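Local structure of ESSB (Staphylococcus aureus, 4ANN) at residues H35-L40 with N127-L132; I48-T53 with K121-Q126. The protein is an integral membrane component of the type VII (Ess) secretion system, probably required for secretion of EsxA and EsxB, represented here by its cytoplasmic segment. All blocks are in the same frame, centred on the assembly; numbering follows the deposited sequence.

Interaction 1. Residues H35-L40 with N127-L132; sequences HLMYLL and NVVDPL
Two successive bends, at chi2 (-71°) and chi3 (98°), curl the M37 side chain round so that its terminal methyl reaches V128 and V129. V128 answers with CG1, the branch anti to its own backbone N (172°); the two side chains lie alongside each other but point opposite ways. M37 CE comes to 3.6 Å from V128 CG1. The same methyl lies farther from the next residue, 4.2 Å from V129 CG1. M37 was modelled in two conformers, so these two approaches hold for the one described here. Two leucines flank the methionine's contacts. L36 brings CD1 to 4.2 Å from the other branch of V128, CG2. L40, whose CD1 stops 4.4 Å from V129 CG1, makes the looser contact.

The contact between these segments is thus purely apolar, four methyl-to-methyl approaches between the turn at 36-40, whose last residues are 3-10, and a loop. The bonds L39 N to L36 O and L40 N to M37 O, each 2.9 Å, close the turn; L36 and L40 start out toward the valines, and M37 reaches them only through its bends. V128 and V129 can both face this way because they form a classic beta bulge opposite L125.

Around the cluster, strand 58-63 supplies F59 touching M37 and I61 touching L40. I24 and R22 of strand 21-25 pack on L40 and V129 respectively, and L125 of strand 124-125 touches both M37 and L40, so the turn and the loop meet beside the 21-25/58-63/50-54 sheet.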
loop_
_atom_site.group_PDB
_atom_site.type_symbol
_atom_site.label_atom_id
_atom_site.label_comp_id
_atom_site.label_asym_id
_atom_site.label_seq_id
_atom_site.Cartn_x
_atom_site.Cartn_y
_atom_site.Cartn_z
ATOM N N HIS A 35 20.325 15.952 1.241
ATOM C CA HIS A 35 19.505 17.134 1.053
ATOM C C HIS A 35 18.211 16.788 0.357
ATOM O O HIS A 35 17.371 17.619 0.051
ATOM C CB HIS A 35 20.179 18.211 0.184
ATOM C CG HIS A 35 20.189 17.761 -1.249
ATOM N ND1 HIS A 35 19.357 18.209 -2.225
ATOM C CD2 HIS A 35 20.992 16.828 -1.825
ATOM C CE1 HIS A 35 19.656 17.593 -3.348
ATOM N NE2 HIS A 35 20.639 16.741 -3.149
ATOM N N LEU A 36 17.995 15.509 0.079
ATOM C CA LEU A 36 16.705 15.114 -0.441
ATOM C C LEU A 36 15.823 14.513 0.620
ATOM O O LEU A 36 14.661 14.240 0.350
ATOM C CB LEU A 36 16.928 14.109 -1.574
ATOM C CG LEU A 36 17.693 14.732 -2.731
ATOM C CD1 LEU A 36 18.139 13.661 -3.689
ATOM C CD2 LEU A 36 16.802 15.784 -3.439
ATOM N N MET A 37 16.378 14.269 1.834
ATOM C CA MET A 37 15.561 13.541 2.831
ATOM C C MET A 37 14.323 14.338 3.225
ATOM O O MET A 37 13.312 13.774 3.654
ATOM C CB MET A 37 16.449 13.147 4.002
ATOM C CG MET A 37 17.521 12.119 3.673
ATOM S SD MET A 37 16.948 10.426 3.365
ATOM C CE MET A 37 16.893 10.416 1.599
ATOM N N TYR A 38 14.349 15.655 3.087
ATOM C CA TYR A 38 13.177 16.498 3.377
ATOM C C TYR A 38 11.983 16.059 2.531
ATOM O O TYR A 38 10.840 16.290 2.909
ATOM C CB TYR A 38 13.515 17.987 3.134
ATOM C CG TYR A 38 13.371 18.415 1.697
ATOM C CD1 TYR A 38 14.438 18.164 0.824
ATOM C CD2 TYR A 38 12.220 19.039 1.186
ATOM C CE1 TYR A 38 14.396 18.496 -0.519
ATOM C CE2 TYR A 38 12.155 19.387 -0.152
ATOM C CZ TYR A 38 13.238 19.113 -0.960
ATOM O OH TYR A 38 13.133 19.488 -2.275
ATOM N N LEU A 39 12.208 15.437 1.360
ATOM C CA LEU A 39 11.060 14.976 0.532
ATOM C C LEU A 39 10.251 13.967 1.285
ATOM O O LEU A 39 9.031 13.771 0.959
ATOM C CB LEU A 39 11.544 14.400 -0.781
ATOM C CG LEU A 39 12.202 15.433 -1.708
ATOM C CD1 LEU A 39 12.774 14.769 -2.952
ATOM C CD2 LEU A 39 11.276 16.580 -2.067
ATOM N N LEU A 40 10.826 13.242 2.247
ATOM C CA LEU A 40 10.069 12.225 2.969
ATOM C C LEU A 40 9.075 12.854 3.921
ATOM O O LEU A 40 8.190 12.117 4.415
ATOM C CB LEU A 40 11.028 11.326 3.708
ATOM C CG LEU A 40 11.984 10.526 2.849
ATOM C CD1 LEU A 40 12.897 9.618 3.684
ATOM C CD2 LEU A 40 11.218 9.676 1.827
ATOM N N ASN A 127 16.128 5.672 -6.468
ATOM C CA ASN A 127 17.558 5.816 -6.665
ATOM C C ASN A 127 18.189 6.436 -5.426
ATOM O O ASN A 127 19.381 6.716 -5.530
ATOM C CB ASN A 127 17.937 6.683 -7.873
ATOM C CG ASN A 127 17.342 6.216 -9.170
ATOM O OD1 ASN A 127 16.821 6.963 -10.012
ATOM N ND2 ASN A 127 17.427 4.908 -9.399
ATOM N N VAL A 128 17.437 6.566 -4.337
ATOM C CA VAL A 128 17.939 7.269 -3.165
ATOM C C VAL A 128 17.810 6.507 -1.858
ATOM O O VAL A 128 18.762 6.419 -1.115
ATOM C CB VAL A 128 17.242 8.634 -3.054
ATOM C CG1 VAL A 128 17.607 9.276 -1.754
ATOM C CG2 VAL A 128 17.639 9.507 -4.215
ATOM N N VAL A 129 16.576 6.026 -1.575
ATOM C CA VAL A 129 16.372 5.247 -0.367
ATOM C C VAL A 129 15.241 4.256 -0.598
ATOM O O VAL A 129 14.261 4.559 -1.328
ATOM C CB VAL A 129 16.136 6.137 0.873
ATOM C CG1 VAL A 129 14.825 6.895 0.792
ATOM C CG2 VAL A 129 16.157 5.301 2.155
ATOM N N ASP A 130 15.344 3.100 0.005
ATOM C CA ASP A 130 14.344 2.047 -0.022
ATOM C C ASP A 130 13.066 2.528 0.625
ATOM O O ASP A 130 13.076 3.538 1.381
ATOM C CB ASP A 130 14.890 0.803 0.706
ATOM C CG ASP A 130 15.938 0.041 -0.064
ATOM O OD1 ASP A 130 16.129 0.290 -1.273
ATOM O OD2 ASP A 130 16.591 -0.836 0.588
ATOM N N PRO A 131 11.887 1.912 0.365
ATOM C CA PRO A 131 11.711 0.696 -0.414
ATOM C C PRO A 131 11.935 0.893 -1.918
ATOM O O PRO A 131 11.708 1.947 -2.496
ATOM C CB PRO A 131 10.246 0.267 -0.155
ATOM C CG PRO A 131 9.586 1.551 0.285
ATOM C CD PRO A 131 10.648 2.284 1.037
ATOM N N LEU A 132 12.404 -0.226 -2.472
ATOM C CA LEU A 132 12.412 -0.339 -3.880
ATOM C C LEU A 132 11.006 -0.591 -4.416
ATOM O O LEU A 132 10.208 -1.258 -3.745
ATOM C CB LEU A 132 13.203 -1.590 -4.293
ATOM C CG LEU A 132 14.617 -1.697 -3.684
ATOM C CD1 LEU A 132 15.235 -3.058 -3.963
ATOM C CD2 LEU A 132 15.409 -0.494 -4.194
#

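Interaction 2. Residues I48-T53 with K121-Q126; sequences IDAELT and KTRGLQ
The direct polar link between I48 and R123 is a bond from R123 NH2 to I48 O, 3.1 Å long and nearly straight (163° at the hydrogen). The carbonyl oxygen lies in the guanidinium plane, at its edge, while the donor sits tilted 33° from the carbonyl plane. R123 gets there because its chain is extended from CG to NE.

Water strengthens this link. One molecule accepts from R123 NE at 2.9 Å and donates to I48 O at 2.8 Å. Its other proton goes to K121 O, 2.7 Å away, so NE, NH2 and the water form a small network on one edge of the guanidinium, and I48 O is held by two donors. A second water accepts from A50 N at 3.0 Å and makes only weak bonds to D49 OD1 and R123 NH2.

At longer range, D49 OD1 stands 4.9 Å from R123 NH2, where the opposite charges probably attract weakly, although OD1 is already bonded to H43. The apolar part is I48 packing against K121, CG1 4.0 Å from K121 CA.

R123 NH1 binds the carbonyl of Q42, and Y101 makes a cation-pi contact with the guanidinium. I48 pairs by backbone with A120, at the end of strand 118-120, and packs on F111 of strand 110-112. A50, in strand 50-54, packs on I61; the contact thus links that sheet to the end of 118-120 and to the chain running into 124-125, which pairs with 101-102.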
loop_
_atom_site.group_PDB
_atom_site.type_symbol
_atom_site.label_atom_id
_atom_site.label_comp_id
_atom_site.label_asym_id
_atom_site.label_seq_id
_atom_site.Cartn_x
_atom_site.Cartn_y
_atom_site.Cartn_z
ATOM N N ILE A 48 0.455 9.392 3.860
ATOM C CA ILE A 48 0.301 9.871 5.241
ATOM C C ILE A 48 1.315 10.972 5.448
ATOM O O ILE A 48 2.490 10.854 5.046
ATOM C CB ILE A 48 0.573 8.666 6.232
ATOM C CG1 ILE A 48 -0.457 7.540 6.003
ATOM C CG2 ILE A 48 0.717 9.085 7.649
ATOM C CD1 ILE A 48 -1.819 7.922 6.442
ATOM N N ASP A 49 0.918 12.043 6.108
ATOM C CA ASP A 49 1.855 13.093 6.480
ATOM C C ASP A 49 2.902 12.554 7.472
ATOM O O ASP A 49 2.617 11.680 8.261
ATOM C CB ASP A 49 1.145 14.264 7.110
ATOM C CG ASP A 49 0.420 15.107 6.047
ATOM O OD1 ASP A 49 0.770 15.094 4.844
ATOM O OD2 ASP A 49 -0.517 15.853 6.468
ATOM N N ALA A 50 4.100 13.094 7.360
ATOM C CA ALA A 50 5.235 12.578 8.089
ATOM C C ALA A 50 6.129 13.764 8.500
ATOM O O ALA A 50 6.098 14.832 7.895
ATOM C CB ALA A 50 6.041 11.612 7.294
ATOM N N GLU A 51 6.939 13.482 9.495
ATOM C CA GLU A 51 7.837 14.445 10.099
ATOM C C GLU A 51 9.238 13.855 10.150
ATOM O O GLU A 51 9.414 12.717 10.587
ATOM C CB GLU A 51 7.255 14.762 11.484
ATOM C CG GLU A 51 5.808 15.237 11.537
ATOM C CD GLU A 51 4.667 14.266 11.650
ATOM O OE1 GLU A 51 4.596 13.288 12.435
ATOM O OE2 GLU A 51 3.657 14.446 10.915
ATOM N N LEU A 52 10.267 14.535 9.682
ATOM C CA LEU A 52 11.653 14.110 9.679
ATOM C C LEU A 52 12.450 14.715 10.810
ATOM O O LEU A 52 12.364 15.941 11.054
ATOM C CB LEU A 52 12.294 14.584 8.339
ATOM C CG LEU A 52 13.748 14.165 8.102
ATOM C CD1 LEU A 52 13.801 12.670 7.914
ATOM C CD2 LEU A 52 14.293 14.977 6.907
ATOM N N THR A 53 13.216 13.928 11.527
ATOM C CA THR A 53 14.206 14.379 12.478
ATOM C C THR A 53 15.547 13.809 12.053
ATOM O O THR A 53 15.627 12.759 11.380
ATOM C CB THR A 53 13.867 13.980 13.917
ATOM O OG1 THR A 53 13.567 12.593 13.917
ATOM C CG2 THR A 53 12.751 14.783 14.503
ATOM N N LYS A 121 1.779 4.719 3.622
ATOM C CA LYS A 121 2.552 5.160 4.788
ATOM C C LYS A 121 4.043 5.320 4.489
ATOM O O LYS A 121 4.550 6.426 4.317
ATOM C CB LYS A 121 2.265 4.223 5.968
ATOM C CG LYS A 121 2.903 4.715 7.247
ATOM C CD LYS A 121 2.648 3.711 8.370
ATOM C CE LYS A 121 3.487 2.477 8.227
ATOM N NZ LYS A 121 3.304 1.601 9.426
ATOM N N THR A 122 4.786 4.228 4.405
ATOM C CA THR A 122 6.212 4.279 4.161
ATOM C C THR A 122 6.512 4.830 2.768
ATOM O O THR A 122 5.876 4.404 1.797
ATOM C CB THR A 122 6.797 2.869 4.284
ATOM O OG1 THR A 122 6.472 2.382 5.615
ATOM C CG2 THR A 122 8.309 2.885 4.191
ATOM N N ARG A 123 7.473 5.721 2.659
ATOM C CA ARG A 123 7.884 6.241 1.367
ATOM C C ARG A 123 9.371 5.967 1.104
ATOM O O ARG A 123 10.185 6.249 1.956
ATOM C CB ARG A 123 7.832 7.728 1.244
ATOM C CG ARG A 123 6.740 8.381 1.907
ATOM C CD ARG A 123 6.654 9.876 1.649
ATOM N NE ARG A 123 5.698 10.533 2.443
ATOM C CZ ARG A 123 5.433 11.824 2.426
ATOM N NH1 ARG A 123 6.091 12.636 1.615
ATOM N NH2 ARG A 123 4.512 12.332 3.232
ATOM N N GLY A 124 9.670 5.443 -0.059
ATOM C CA GLY A 124 11.042 5.519 -0.550
ATOM C C GLY A 124 11.188 6.604 -1.564
ATOM O O GLY A 124 10.226 7.323 -1.917
ATOM N N LEU A 125 12.418 6.747 -2.071
ATOM C CA LEU A 125 12.750 7.702 -3.104
ATOM C C LEU A 125 13.587 7.006 -4.133
ATOM O O LEU A 125 14.602 6.428 -3.746
ATOM C CB LEU A 125 13.536 8.852 -2.563
ATOM C CG LEU A 125 12.797 9.826 -1.710
ATOM C CD1 LEU A 125 13.849 10.723 -1.051
ATOM C CD2 LEU A 125 11.791 10.633 -2.558
ATOM N N GLN A 126 13.151 7.120 -5.377
ATOM C CA GLN A 126 13.851 6.416 -6.443
ATOM C C GLN A 126 15.319 6.731 -6.435
ATOM O O GLN A 126 15.705 7.892 -6.365
ATOM C CB GLN A 126 13.221 6.784 -7.787
ATOM C CG GLN A 126 11.750 6.320 -7.713
ATOM C CD GLN A 126 11.666 5.134 -8.669
ATOM O OE1 GLN A 126 12.341 4.129 -8.457
ATOM N NE2 GLN A 126 10.847 5.391 -9.691
HETATM O O HOH W 1 4.630 9.118 4.704
HETATM O O HOH W 2 4.083 15.069 5.125
#

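Interactions 1 and 2 lie about 8 Å apart, centre to centre, and meet at R123. L39 O approaches R123 NH1 at 3.2 Å and L40 O lies 3.4 Å from R123 CZ, so the 3-10 residues of 35-40 pack directly on the guanidinium that grips 48-53. A second junction is between M37 O and L52 CD2, 3.6 Å apart. Across both contacts the partner chain is continuous: residues 121-126 run straight into 127-132, and P131 CD folds back to 3.5 Å from G124 N. Neither contact surrounds a bound ligand; both lie on the same side of the centre of this YukC-family cytoplasmic segment.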